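Local coordinates for protein peptide methionine sulfoxide reductase msrA/msrB (Neisseria meningitidis, PDB 3BQG) that reduces methionine sulfoxide back to methionine, probably through a sulfenic acid intermediate on its catalytic cysteine, at residues Q94-V99 with V126-P131. The protein carries 1 engineered substitution. Numbering follows the deposited sequence.
Sequences QYRSGV and VVENEP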
ATOM      1  N   GLN A  94       3.448  -0.203 -12.126  1.00 14.83           N
ATOM      2  CA  GLN A  94       2.241  -0.522 -11.366  1.00 15.53           C
ATOM      3  C   GLN A  94       2.557  -1.177 -10.020  1.00 15.79           C
ATOM      4  O   GLN A  94       1.664  -1.354  -9.187  1.00 14.56           O
ATOM      5  CB  GLN A  94       1.301  -1.412 -12.190  1.00 17.11           C
ATOM      6  CG  GLN A  94       1.576  -2.905 -12.139  1.00 21.98           C
ATOM      7  CD  GLN A  94       0.834  -3.660 -13.235  1.00 25.81           C
ATOM      8  OE1 GLN A  94       1.263  -3.669 -14.390  1.00 25.39           O
ATOM      9  NE2 GLN A  94      -0.294  -4.286 -12.879  1.00 26.27           N
ATOM     10  N   TYR A  95       3.829  -1.524  -9.815  1.00 14.49           N
ATOM     11  CA  TYR A  95       4.281  -2.143  -8.572  1.00 14.72           C
ATOM     12  C   TYR A  95       5.221  -1.202  -7.808  1.00 14.50           C
ATOM     13  O   TYR A  95       5.904  -1.628  -6.874  1.00 14.15           O
ATOM     14  CB  TYR A  95       5.009  -3.468  -8.859  1.00 15.72           C
ATOM     15  CG  TYR A  95       4.164  -4.481  -9.609  1.00 18.10           C
ATOM     16  CD1 TYR A  95       3.007  -5.006  -9.039  1.00 17.70           C
ATOM     17  CD2 TYR A  95       4.503  -4.886 -10.901  1.00 18.30           C
ATOM     18  CE1 TYR A  95       2.206  -5.904  -9.736  1.00 20.45           C
ATOM     19  CE2 TYR A  95       3.708  -5.787 -11.611  1.00 20.52           C
ATOM     20  CZ  TYR A  95       2.561  -6.287 -11.020  1.00 20.63           C
ATOM     21  OH  TYR A  95       1.755  -7.154 -11.719  1.00 25.47           O
ATOM     22  N   ARG A  96       5.256   0.070  -8.207  1.00 13.20           N
ATOM     23  CA  ARG A  96       6.113   1.054  -7.548  1.00 14.31           C
ATOM     24  C   ARG A  96       5.644   1.266  -6.113  1.00 13.75           C
ATOM     25  O   ARG A  96       4.462   1.082  -5.817  1.00 13.81           O
ATOM     26  CB  ARG A  96       6.090   2.392  -8.314  1.00 12.10           C
ATOM     27  CG  ARG A  96       4.767   3.178  -8.276  1.00 14.73           C
ATOM     28  CD  ARG A  96       4.917   4.481  -9.064  1.00 13.83           C
ATOM     29  NE  ARG A  96       3.716   5.319  -9.109  1.00 15.21           N
ATOM     30  CZ  ARG A  96       2.710   5.167  -9.974  1.00 16.51           C
ATOM     31  NH1 ARG A  96       2.740   4.202 -10.885  1.00 15.01           N
ATOM     32  NH2 ARG A  96       1.676   5.998  -9.938  1.00 17.55           N
ATOM     33  N   SER A  97       6.561   1.636  -5.221  1.00 12.57           N
ATOM     34  CA  SER A  97       6.185   1.867  -3.827  1.00 13.42           C
ATOM     35  C   SER A  97       5.800   3.325  -3.606  1.00 12.50           C
ATOM     36  O   SER A  97       6.354   4.233  -4.226  1.00 13.38           O
ATOM     37  CB  SER A  97       7.330   1.492  -2.874  1.00 12.57           C
ATOM     38  OG  SER A  97       8.487   2.286  -3.106  1.00 12.83           O
ATOM     39  N   GLY A  98       4.834   3.542  -2.725  1.00 12.25           N
ATOM     40  CA  GLY A  98       4.420   4.896  -2.441  1.00 12.07           C
ATOM     41  C   GLY A  98       3.360   5.000  -1.370  1.00 12.37           C
ATOM     42  O   GLY A  98       2.641   4.038  -1.088  1.00 12.72           O
ATOM     43  N   VAL A  99       3.284   6.179  -0.758  1.00 12.08           N
ATOM     44  CA  VAL A  99       2.291   6.466   0.271  1.00 12.26           C
ATOM     45  C   VAL A  99       1.571   7.713  -0.268  1.00 12.18           C
ATOM     46  O   VAL A  99       2.219   8.726  -0.543  1.00 13.03           O
ATOM     47  CB  VAL A  99       2.970   6.795   1.630  1.00 14.49           C
ATOM     48  CG1 VAL A  99       1.910   7.170   2.662  1.00 12.90           C
ATOM     49  CG2 VAL A  99       3.802   5.588   2.111  1.00 13.11           C
ATOM     50  N   VAL A 126      13.287   4.855  -2.078  1.00 16.43           N
ATOM     51  CA  VAL A 126      12.650   5.412  -3.265  1.00 15.60           C
ATOM     52  C   VAL A 126      11.121   5.445  -3.191  1.00 16.30           C
ATOM     53  O   VAL A 126      10.450   5.640  -4.201  1.00 15.78           O
ATOM     54  CB  VAL A 126      13.077   4.647  -4.544  1.00 16.72           C
ATOM     55  CG1 VAL A 126      14.587   4.687  -4.694  1.00 18.18           C
ATOM     56  CG2 VAL A 126      12.587   3.205  -4.493  1.00 15.65           C
ATOM     57  N   VAL A 127      10.578   5.259  -1.993  1.00 15.35           N
ATOM     58  CA  VAL A 127       9.129   5.285  -1.788  1.00 14.04           C
ATOM     59  C   VAL A 127       8.548   6.668  -2.099  1.00 14.01           C
ATOM     60  O   VAL A 127       9.065   7.682  -1.632  1.00 14.73           O
ATOM     61  CB  VAL A 127       8.781   4.917  -0.320  1.00 15.06           C
ATOM     62  CG1 VAL A 127       7.271   5.002  -0.094  1.00 13.07           C
ATOM     63  CG2 VAL A 127       9.295   3.520  -0.004  1.00 12.82           C
ATOM     64  N   GLU A 128       7.477   6.708  -2.888  1.00 14.10           N
ATOM     65  CA  GLU A 128       6.822   7.973  -3.234  1.00 13.74           C
ATOM     66  C   GLU A 128       6.039   8.512  -2.031  1.00 14.43           C
ATOM     67  O   GLU A 128       5.547   7.750  -1.205  1.00 12.20           O
ATOM     68  CB  GLU A 128       5.864   7.786  -4.428  1.00 12.84           C
ATOM     69  CG  GLU A 128       6.569   7.421  -5.731  1.00 14.82           C
ATOM     70  CD  GLU A 128       5.638   7.331  -6.932  1.00 14.13           C
ATOM     71  OE1 GLU A 128       4.441   7.023  -6.767  1.00 16.07           O
ATOM     72  OE2 GLU A 128       6.113   7.552  -8.059  1.00 16.31           O
ATOM     73  N   ASN A 129       5.940   9.835  -1.952  1.00 15.15           N
ATOM     74  CA  ASN A 129       5.226  10.529  -0.883  1.00 17.12           C
ATOM     75  C   ASN A 129       4.564  11.730  -1.552  1.00 17.15           C
ATOM     76  O   ASN A 129       5.192  12.769  -1.733  1.00 16.25           O
ATOM     77  CB  ASN A 129       6.217  11.011   0.191  1.00 17.02           C
ATOM     78  CG  ASN A 129       5.542  11.797   1.306  1.00 18.62           C
ATOM     79  OD1 ASN A 129       4.315  11.807   1.421  1.00 16.53           O
ATOM     80  ND2 ASN A 129       6.344  12.444   2.145  1.00 14.67           N
ATOM     81  N   GLU A 130       3.299  11.586  -1.925  1.00 19.28           N
ATOM     82  CA  GLU A 130       2.615  12.674  -2.611  1.00 19.89           C
ATOM     83  C   GLU A 130       1.100  12.567  -2.474  1.00 18.31           C
ATOM     84  O   GLU A 130       0.574  11.524  -2.082  1.00 16.64           O
ATOM     85  CB  GLU A 130       3.024  12.672  -4.088  1.00 23.73           C
ATOM     86  CG  GLU A 130       2.524  11.471  -4.866  1.00 28.58           C
ATOM     87  CD  GLU A 130       3.144  11.369  -6.247  1.00 33.38           C
ATOM     88  OE1 GLU A 130       2.497  10.799  -7.150  1.00 35.77           O
ATOM     89  OE2 GLU A 130       4.284  11.846  -6.424  1.00 36.23           O
ATOM     90  N   PRO A 131       0.373  13.650  -2.801  1.00 17.54           N
ATOM     91  CA  PRO A 131      -1.086  13.628  -2.690  1.00 16.78           C
ATOM     92  C   PRO A 131      -1.720  12.523  -3.531  1.00 17.37           C
ATOM     93  O   PRO A 131      -1.165  12.117  -4.554  1.00 16.79           O
ATOM     94  CB  PRO A 131      -1.498  15.010  -3.203  1.00 16.14           C
ATOM     95  CG  PRO A 131      -0.278  15.858  -2.987  1.00 17.24           C
ATOM     96  CD  PRO A 131       0.831  14.921  -3.388  1.00 17.55           C
TER
HETATM   97  O   HOH W   1       2.322   8.593  -8.199  1.00 18.96           O
HETATM   98  O   HOH W   2       8.685   4.282  -5.922  1.00 12.51           O
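The guanidinium of Arg-96 receives the carboxylate of Glu-128 at its edge: OE1 lies in the guanidinium plane, 3.0 Å from NE, and forms a salt bridge. The two groups are not coplanar, their planes standing 65° apart, and NE approaches OE1 from the syn side but tilted out of the carboxylate plane. With CG between the backbone N and the carbonyl carbon (chi1 69°), Arg-96 runs extended from CG to NE, which carries NE to the carboxylate. Its NH1 is held by the carbonyls of Thr-93 and Gly-52, while OE1 of Glu-128 is also bonded to the hydroxyl of Tyr-100. A water accepts from Arg-96 NH2 and donates to Glu-128 OE1.

Next to this polar group the backbones pair as parallel strands. Glu-128 brackets Gly-98, its N bonding to Ser-97 O (3.0 Å) and its O accepting from Val-99 N (2.8 Å); a weak bond from Glu-130 N to Val-99 O continues the ladder. At Gly-98, CA comes within 3.3 Å of Glu-128 O and 3.7 Å of Val-127 CG1. Val-127 has CG1 anti to its backbone N (chi1 178°), which leaves CG2 beside the N, 3.4 Å from Ser-97 OG. Both Val-127 and Val-99 touch helix 106-117, which connects the strands as a beta-alpha-beta crossover. Glu-128 OE1 thus gathers an arginine, a tyrosine hydroxyl and a water, which would probably stabilise its negative charge where edge strand 128-131 joins the sheet.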